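Local coordinates for protein ribokinase (Staphylococcus aureus, PDB 3RY7) that phosphorylates D-ribose at O-5 with ATP and magnesium, giving ribose 5-phosphate for nucleotide and amino acid synthesis or the pentose phosphate pathway, at residues 86-98 / 109-123. Numbering follows the deposited sequence.
Sequences IIKTAEAKTGQAF and IYVYGGANMTMTPED
Tyr112 sets the edge of its ring against the backbone of residues 94-96 and loses more surface to the contact than any other residue. With CG anti to the backbone N (chi1 164°), the ring runs back past Gly95, and CE2 comes within 3.6 Å of Thr94 O, while Gly114 N lies over the centre of one face. The phenol oxygen ends beside Lys93, whose side chain bends round it, and one water bridges Tyr112 OH and Lys93 NZ. On the same sheet face Phe98 points alongside Tyr112, its CE1 4.1 Å from Tyr112 CB.

Both aromatic residues belong to the antiparallel hairpin of strands 95-101 and 107-112, part of the small four-stranded sheet that forms the lid of PfkB-family sugar kinases. Gln96 pairs with Tyr112 and Phe98 with Tyr110 as hydrogen-bonded pairs; Tyr112 N reaches Gln96 O at 2.7 Å and Phe98 N reaches Tyr110 O at 2.8 Å, both nearly straight. On the reverse face Ala97 sits opposite Val111, and strand 12-18, which begins with residues that probably bind the substrate (Asn12, Val13, Asp14), hydrogen-bonds to Gly95 and Ala97.

Beyond the hairpin the two segments stay in contact where they adjoin the large alpha/beta domain. Ala115 N donates to Lys93 O (2.8 Å), and Ala92 CB packs against the peptide between Gly114 and Ala115. The extended side chain of Glu91 brings its carboxylate end against CB and CG2 of Thr118, coming from the opposite direction; a water donates to both Glu91 OE2 and Thr118 O. Ile87, held by backbone bonds to Thr61 and Ile63 on the edge strand of the large sheet, rests CD1 3.6 Å from Asp123 CB and turns CG2 to OD1, while Asp123 closes a capping box with Thr120 and forms a salt bridge to Lys62.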
ATOM      1  N   ILE A  86      -2.971  -6.368  28.936  1.00 23.95           N
ATOM      2  CA  ILE A  86      -4.021  -6.890  28.066  1.00 28.48           C
ATOM      3  C   ILE A  86      -4.760  -8.048  28.740  1.00 26.78           C
ATOM      4  O   ILE A  86      -4.144  -8.960  29.295  1.00 28.89           O
ATOM      5  CB  ILE A  86      -3.464  -7.365  26.723  1.00 28.16           C
ATOM      6  CG1 ILE A  86      -2.898  -6.178  25.949  1.00 24.67           C
ATOM      7  CG2 ILE A  86      -4.554  -8.075  25.917  1.00 27.82           C
ATOM      8  CD1 ILE A  86      -2.260  -6.572  24.645  1.00 24.63           C
ATOM      9  N   ILE A  87      -6.083  -7.999  28.680  1.00 22.76           N
ATOM     10  CA  ILE A  87      -6.949  -8.955  29.347  1.00 25.05           C
ATOM     11  C   ILE A  87      -7.557  -9.928  28.342  1.00 27.43           C
ATOM     12  O   ILE A  87      -7.958  -9.517  27.256  1.00 23.16           O
ATOM     13  CB  ILE A  87      -8.103  -8.208  30.045  1.00 23.12           C
ATOM     14  CG1 ILE A  87      -7.549  -7.200  31.048  1.00 25.55           C
ATOM     15  CG2 ILE A  87      -9.061  -9.180  30.734  1.00 23.39           C
ATOM     16  CD1 ILE A  87      -8.221  -5.851  30.946  1.00 32.03           C
ATOM     17  N   LYS A  88      -7.624 -11.211  28.699  1.00 26.47           N
ATOM     18  CA  LYS A  88      -8.312 -12.213  27.867  1.00 30.42           C
ATOM     19  C   LYS A  88      -9.465 -12.796  28.637  1.00 26.57           C
ATOM     20  O   LYS A  88      -9.329 -13.121  29.814  1.00 33.02           O
ATOM     21  CB  LYS A  88      -7.381 -13.341  27.434  1.00 25.68           C
ATOM     22  CG  LYS A  88      -6.183 -12.873  26.640  1.00 21.78           C
ATOM     23  CD  LYS A  88      -5.464 -14.038  25.966  1.00 32.15           C
ATOM     24  CE  LYS A  88      -4.098 -13.618  25.430  1.00 31.96           C
ATOM     25  NZ  LYS A  88      -3.391 -14.742  24.722  1.00 40.16           N
ATOM     26  N   THR A  89     -10.604 -12.920  27.976  1.00 24.57           N
ATOM     27  CA  THR A  89     -11.797 -13.411  28.633  1.00 23.13           C
ATOM     28  C   THR A  89     -12.496 -14.451  27.767  1.00 27.23           C
ATOM     29  O   THR A  89     -12.468 -14.365  26.529  1.00 26.30           O
ATOM     30  CB  THR A  89     -12.786 -12.295  28.907  1.00 24.07           C
ATOM     31  OG1 THR A  89     -13.899 -12.837  29.612  1.00 21.81           O
ATOM     32  CG2 THR A  89     -13.281 -11.654  27.608  1.00 18.08           C
ATOM     33  N   ALA A  90     -13.111 -15.430  28.430  1.00 22.55           N
ATOM     34  CA  ALA A  90     -13.884 -16.470  27.756  1.00 32.56           C
ATOM     35  C   ALA A  90     -15.343 -16.059  27.749  1.00 27.30           C
ATOM     36  O   ALA A  90     -16.178 -16.725  27.167  1.00 31.91           O
ATOM     37  CB  ALA A  90     -13.719 -17.803  28.463  1.00 36.36           C
ATOM     38  N   GLU A  91     -15.629 -14.933  28.389  1.00 28.79           N
ATOM     39  CA  GLU A  91     -16.975 -14.380  28.450  1.00 28.79           C
ATOM     40  C   GLU A  91     -17.533 -13.996  27.075  1.00 28.08           C
ATOM     41  O   GLU A  91     -18.749 -13.998  26.854  1.00 27.73           O
ATOM     42  CB  GLU A  91     -16.969 -13.148  29.359  1.00 33.00           C
ATOM     43  CG  GLU A  91     -18.276 -12.324  29.352  1.00 32.96           C
ATOM     44  CD  GLU A  91     -18.284 -11.214  30.413  1.00 35.78           C
ATOM     45  OE1 GLU A  91     -19.332 -10.549  30.590  1.00 46.24           O
ATOM     46  OE2 GLU A  91     -17.235 -11.011  31.068  1.00 38.92           O
ATOM     47  N   ALA A  92     -16.642 -13.629  26.163  1.00 22.81           N
ATOM     48  CA  ALA A  92     -17.060 -13.176  24.843  1.00 25.30           C
ATOM     49  C   ALA A  92     -15.932 -13.444  23.864  1.00 20.96           C
ATOM     50  O   ALA A  92     -14.773 -13.556  24.256  1.00 22.27           O
ATOM     51  CB  ALA A  92     -17.415 -11.672  24.859  1.00 21.90           C
ATOM     52  N   LYS A  93     -16.281 -13.558  22.589  1.00 22.23           N
ATOM     53  CA  LYS A  93     -15.281 -13.673  21.562  1.00 20.87           C
ATOM     54  C   LYS A  93     -14.617 -12.310  21.367  1.00 17.50           C
ATOM     55  O   LYS A  93     -15.144 -11.283  21.790  1.00 17.29           O
ATOM     56  CB  LYS A  93     -15.932 -14.182  20.286  1.00 27.72           C
ATOM     57  CG  LYS A  93     -16.556 -15.564  20.453  1.00 28.68           C
ATOM     58  CD  LYS A  93     -17.358 -15.938  19.224  1.00 34.84           C
ATOM     59  CE  LYS A  93     -18.398 -14.860  18.910  1.00 38.46           C
ATOM     60  NZ  LYS A  93     -19.709 -15.089  19.606  1.00 38.25           N
ATOM     61  N   THR A  94     -13.439 -12.304  20.768  1.00 18.26           N
ATOM     62  CA  THR A  94     -12.770 -11.051  20.472  1.00 19.95           C
ATOM     63  C   THR A  94     -13.663 -10.145  19.634  1.00 21.42           C
ATOM     64  O   THR A  94     -14.431 -10.616  18.792  1.00 20.53           O
ATOM     65  CB  THR A  94     -11.453 -11.298  19.758  1.00 22.38           C
ATOM     66  OG1 THR A  94     -10.649 -12.128  20.599  1.00 21.87           O
ATOM     67  CG2 THR A  94     -10.730  -9.971  19.478  1.00 18.85           C
ATOM     68  N   GLY A  95     -13.595  -8.845  19.900  1.00 22.97           N
ATOM     69  CA  GLY A  95     -14.364  -7.873  19.136  1.00 21.85           C
ATOM     70  C   GLY A  95     -14.028  -7.987  17.656  1.00 19.34           C
ATOM     71  O   GLY A  95     -12.891  -8.296  17.303  1.00 18.25           O
ATOM     72  N   GLN A  96     -15.015  -7.733  16.801  1.00 17.09           N
ATOM     73  CA  GLN A  96     -14.844  -7.885  15.358  1.00 21.53           C
ATOM     74  C   GLN A  96     -15.639  -6.857  14.555  1.00 26.49           C
ATOM     75  O   GLN A  96     -16.708  -6.393  14.981  1.00 27.07           O
ATOM     76  CB  GLN A  96     -15.272  -9.288  14.922  1.00 16.03           C
ATOM     77  CG  GLN A  96     -14.397 -10.359  15.489  1.00 18.67           C
ATOM     78  CD  GLN A  96     -15.038 -11.722  15.405  1.00 25.30           C
ATOM     79  OE1 GLN A  96     -15.409 -12.170  14.324  1.00 25.52           O
ATOM     80  NE2 GLN A  96     -15.158 -12.398  16.545  1.00 24.08           N
ATOM     81  N   ALA A  97     -15.116  -6.512  13.384  1.00 19.83           N
ATOM     82  CA  ALA A  97     -15.866  -5.691  12.449  1.00 25.15           C
ATOM     83  C   ALA A  97     -16.007  -6.425  11.117  1.00 24.59           C
ATOM     84  O   ALA A  97     -15.059  -7.049  10.617  1.00 24.83           O
ATOM     85  CB  ALA A  97     -15.187  -4.335  12.255  1.00 24.60           C
ATOM     86  N   PHE A  98     -17.198  -6.338  10.549  1.00 25.77           N
ATOM     87  CA  PHE A  98     -17.491  -6.977   9.279  1.00 28.81           C
ATOM     88  C   PHE A  98     -17.755  -5.887   8.249  1.00 35.64           C
ATOM     89  O   PHE A  98     -18.770  -5.179   8.301  1.00 33.83           O
ATOM     90  CB  PHE A  98     -18.664  -7.926   9.461  1.00 25.60           C
ATOM     91  CG  PHE A  98     -18.511  -8.828  10.668  1.00 28.72           C
ATOM     92  CD1 PHE A  98     -19.117  -8.512  11.874  1.00 25.60           C
ATOM     93  CD2 PHE A  98     -17.713  -9.976  10.601  1.00 33.44           C
ATOM     94  CE1 PHE A  98     -18.966  -9.339  12.994  1.00 28.43           C
ATOM     95  CE2 PHE A  98     -17.548 -10.808  11.719  1.00 28.72           C
ATOM     96  CZ  PHE A  98     -18.179 -10.484  12.914  1.00 24.91           C
ATOM     97  N   ILE A 109     -19.971  -1.034   7.300  1.00 47.98           N
ATOM     98  CA  ILE A 109     -19.396  -1.714   8.465  1.00 39.76           C
ATOM     99  C   ILE A 109     -20.396  -2.099   9.556  1.00 37.19           C
ATOM    100  O   ILE A 109     -21.255  -1.304   9.929  1.00 39.92           O
ATOM    101  CB  ILE A 109     -18.286  -0.870   9.108  1.00 38.72           C
ATOM    102  CG1 ILE A 109     -17.187  -0.580   8.093  1.00 38.53           C
ATOM    103  CG2 ILE A 109     -17.715  -1.592  10.314  1.00 37.14           C
ATOM    104  CD1 ILE A 109     -17.195   0.819   7.556  1.00 43.64           C
ATOM    105  N   TYR A 110     -20.290  -3.331  10.050  1.00 36.40           N
ATOM    106  CA  TYR A 110     -20.950  -3.726  11.294  1.00 33.28           C
ATOM    107  C   TYR A 110     -19.901  -4.021  12.365  1.00 34.55           C
ATOM    108  O   TYR A 110     -18.872  -4.643  12.079  1.00 33.42           O
ATOM    109  CB  TYR A 110     -21.807  -4.964  11.108  1.00 29.47           C
ATOM    110  CG  TYR A 110     -22.881  -4.835  10.081  1.00 40.88           C
ATOM    111  CD1 TYR A 110     -22.642  -5.171   8.758  1.00 41.98           C
ATOM    112  CD2 TYR A 110     -24.153  -4.414  10.433  1.00 41.32           C
ATOM    113  CE1 TYR A 110     -23.648  -5.084   7.809  1.00 46.18           C
ATOM    114  CE2 TYR A 110     -25.160  -4.314   9.499  1.00 45.60           C
ATOM    115  CZ  TYR A 110     -24.905  -4.649   8.184  1.00 47.85           C
ATOM    116  OH  TYR A 110     -25.908  -4.555   7.242  1.00 51.05           O
ATOM    117  N   VAL A 111     -20.164  -3.582  13.595  1.00 33.01           N
ATOM    118  CA  VAL A 111     -19.210  -3.758  14.686  1.00 31.02           C
ATOM    119  C   VAL A 111     -19.793  -4.636  15.796  1.00 30.54           C
ATOM    120  O   VAL A 111     -20.889  -4.399  16.294  1.00 31.38           O
ATOM    121  CB  VAL A 111     -18.731  -2.411  15.267  1.00 35.38           C
ATOM    122  CG1 VAL A 111     -17.865  -2.646  16.501  1.00 27.33           C
ATOM    123  CG2 VAL A 111     -17.965  -1.613  14.212  1.00 28.42           C
ATOM    124  N   TYR A 112     -19.052  -5.677  16.142  1.00 26.61           N
ATOM    125  CA  TYR A 112     -19.413  -6.555  17.238  1.00 26.13           C
ATOM    126  C   TYR A 112     -18.513  -6.193  18.396  1.00 21.18           C
ATOM    127  O   TYR A 112     -17.281  -6.265  18.279  1.00 21.24           O
ATOM    128  CB  TYR A 112     -19.214  -8.012  16.831  1.00 20.22           C
ATOM    129  CG  TYR A 112     -19.187  -9.006  17.975  1.00 22.95           C
ATOM    130  CD1 TYR A 112     -20.318  -9.241  18.759  1.00 21.87           C
ATOM    131  CD2 TYR A 112     -18.031  -9.721  18.254  1.00 18.55           C
ATOM    132  CE1 TYR A 112     -20.275 -10.166  19.801  1.00 21.41           C
ATOM    133  CE2 TYR A 112     -17.982 -10.639  19.267  1.00 17.91           C
ATOM    134  CZ  TYR A 112     -19.091 -10.864  20.038  1.00 21.13           C
ATOM    135  OH  TYR A 112     -18.997 -11.790  21.048  1.00 27.69           O
ATOM    136  N   GLY A 113     -19.130  -5.756  19.498  1.00 26.98           N
ATOM    137  CA  GLY A 113     -18.384  -5.324  20.668  1.00 22.69           C
ATOM    138  C   GLY A 113     -17.523  -6.424  21.255  1.00 17.51           C
ATOM    139  O   GLY A 113     -16.339  -6.211  21.533  1.00 17.30           O
ATOM    140  N   GLY A 114     -18.117  -7.600  21.440  1.00 21.78           N
ATOM    141  CA  GLY A 114     -17.397  -8.745  21.978  1.00 18.71           C
ATOM    142  C   GLY A 114     -16.669  -8.427  23.270  1.00 17.81           C
ATOM    143  O   GLY A 114     -17.190  -7.687  24.104  1.00 20.89           O
ATOM    144  N   ALA A 115     -15.470  -8.979  23.423  1.00 15.98           N
ATOM    145  CA  ALA A 115     -14.660  -8.802  24.639  1.00 19.10           C
ATOM    146  C   ALA A 115     -14.439  -7.335  25.021  1.00 21.11           C
ATOM    147  O   ALA A 115     -14.359  -7.020  26.207  1.00 22.12           O
ATOM    148  CB  ALA A 115     -13.312  -9.513  24.496  1.00 17.26           C
ATOM    149  N   ASN A 116     -14.312  -6.459  24.019  1.00 19.75           N
ATOM    150  CA  ASN A 116     -14.136  -5.030  24.267  1.00 21.28           C
ATOM    151  C   ASN A 116     -15.218  -4.473  25.184  1.00 14.75           C
ATOM    152  O   ASN A 116     -14.927  -3.708  26.095  1.00 17.22           O
ATOM    153  CB  ASN A 116     -14.129  -4.211  22.967  1.00 15.63           C
ATOM    154  CG  ASN A 116     -12.998  -4.592  22.033  1.00 16.08           C
ATOM    155  OD1 ASN A 116     -11.821  -4.588  22.408  1.00 16.15           O
ATOM    156  ND2 ASN A 116     -13.352  -4.907  20.789  1.00 17.56           N
ATOM    157  N   MET A 117     -16.456  -4.855  24.926  1.00 18.93           N
ATOM    158  CA  MET A 117     -17.591  -4.344  25.687  1.00 18.06           C
ATOM    159  C   MET A 117     -17.879  -5.141  26.965  1.00 26.23           C
ATOM    160  O   MET A 117     -18.915  -4.951  27.604  1.00 20.59           O
ATOM    161  CB  MET A 117     -18.826  -4.241  24.793  1.00 18.25           C
ATOM    162  CG  MET A 117     -18.642  -3.201  23.672  1.00 19.63           C
ATOM    163  SD  MET A 117     -18.296  -1.556  24.352  1.00 24.02           S
ATOM    164  CE  MET A 117     -19.890  -1.139  25.027  1.00 30.33           C
ATOM    165  N   THR A 118     -16.961  -6.025  27.346  1.00 24.13           N
ATOM    166  CA  THR A 118     -17.059  -6.636  28.672  1.00 23.30           C
ATOM    167  C   THR A 118     -16.029  -6.032  29.643  1.00 26.08           C
ATOM    168  O   THR A 118     -15.905  -6.485  30.783  1.00 25.27           O
ATOM    169  CB  THR A 118     -16.853  -8.162  28.612  1.00 24.34           C
ATOM    170  OG1 THR A 118     -15.473  -8.450  28.350  1.00 19.67           O
ATOM    171  CG2 THR A 118     -17.760  -8.795  27.526  1.00 23.44           C
ATOM    172  N   MET A 119     -15.277  -5.022  29.194  1.00 18.61           N
ATOM    173  CA  MET A 119     -14.230  -4.472  30.046  1.00 22.09           C
ATOM    174  C   MET A 119     -14.893  -3.745  31.200  1.00 25.46           C
ATOM    175  O   MET A 119     -15.804  -2.959  30.972  1.00 21.79           O
ATOM    176  CB  MET A 119     -13.315  -3.523  29.286  1.00 18.87           C
ATOM    177  CG  MET A 119     -12.117  -3.133  30.109  1.00 24.13           C
ATOM    178  SD  MET A 119     -11.060  -1.879  29.364  1.00 32.27           S
ATOM    179  CE  MET A 119     -10.197  -2.832  28.113  1.00 24.24           C
ATOM    180  N   THR A 120     -14.450  -4.035  32.426  1.00 21.85           N
ATOM    181  CA  THR A 120     -15.067  -3.484  33.645  1.00 24.51           C
ATOM    182  C   THR A 120     -14.102  -2.580  34.418  1.00 20.62           C
ATOM    183  O   THR A 120     -12.883  -2.591  34.182  1.00 21.51           O
ATOM    184  CB  THR A 120     -15.457  -4.599  34.642  1.00 20.22           C
ATOM    185  OG1 THR A 120     -14.268  -5.264  35.072  1.00 22.61           O
ATOM    186  CG2 THR A 120     -16.412  -5.605  34.027  1.00 29.02           C
ATOM    187  N   PRO A 121     -14.634  -1.808  35.376  1.00 23.15           N
ATOM    188  CA  PRO A 121     -13.732  -1.005  36.218  1.00 25.92           C
ATOM    189  C   PRO A 121     -12.668  -1.863  36.901  1.00 26.51           C
ATOM    190  O   PRO A 121     -11.522  -1.428  37.042  1.00 27.51           O
ATOM    191  CB  PRO A 121     -14.676  -0.385  37.240  1.00 29.16           C
ATOM    192  CG  PRO A 121     -15.957  -0.234  36.484  1.00 27.90           C
ATOM    193  CD  PRO A 121     -16.041  -1.415  35.538  1.00 21.68           C
ATOM    194  N   GLU A 122     -13.037  -3.074  37.291  1.00 25.82           N
ATOM    195  CA  GLU A 122     -12.051  -3.944  37.880  1.00 27.05           C
ATOM    196  C   GLU A 122     -10.950  -4.369  36.961  1.00 25.54           C
ATOM    197  O   GLU A 122      -9.860  -4.458  37.384  1.00 28.35           O
ATOM    198  CB  GLU A 122     -12.639  -5.111  38.665  1.00 37.82           C
ATOM    199  CG  GLU A 122     -13.981  -5.519  38.296  0.57 34.35           C
ATOM    200  CD  GLU A 122     -15.023  -4.526  38.615  0.96 35.96           C
ATOM    201  OE1 GLU A 122     -15.193  -4.221  39.781  0.37 38.54           O
ATOM    202  OE2 GLU A 122     -15.701  -4.069  37.713  0.53 30.85           O
ATOM    203  N   ASP A 123     -11.244  -4.565  35.693  1.00 24.34           N
ATOM    204  CA  ASP A 123     -10.205  -4.781  34.694  1.00 26.88           C
ATOM    205  C   ASP A 123      -9.257  -3.597  34.691  1.00 28.14           C
ATOM    206  O   ASP A 123      -8.043  -3.759  34.623  1.00 30.35           O
ATOM    207  CB  ASP A 123     -10.822  -4.953  33.301  1.00 25.75           C
ATOM    208  CG  ASP A 123     -11.535  -6.288  33.144  1.00 29.57           C
ATOM    209  OD1 ASP A 123     -11.038  -7.304  33.701  1.00 26.63           O
ATOM    210  OD2 ASP A 123     -12.592  -6.317  32.483  1.00 28.26           O
TER
HETATM  211  O   HOH W   1     -16.777  -8.618  32.425  1.00 39.88           O
HETATM  212  O   HOH W   2     -19.494 -14.519  22.670  1.00 43.94           O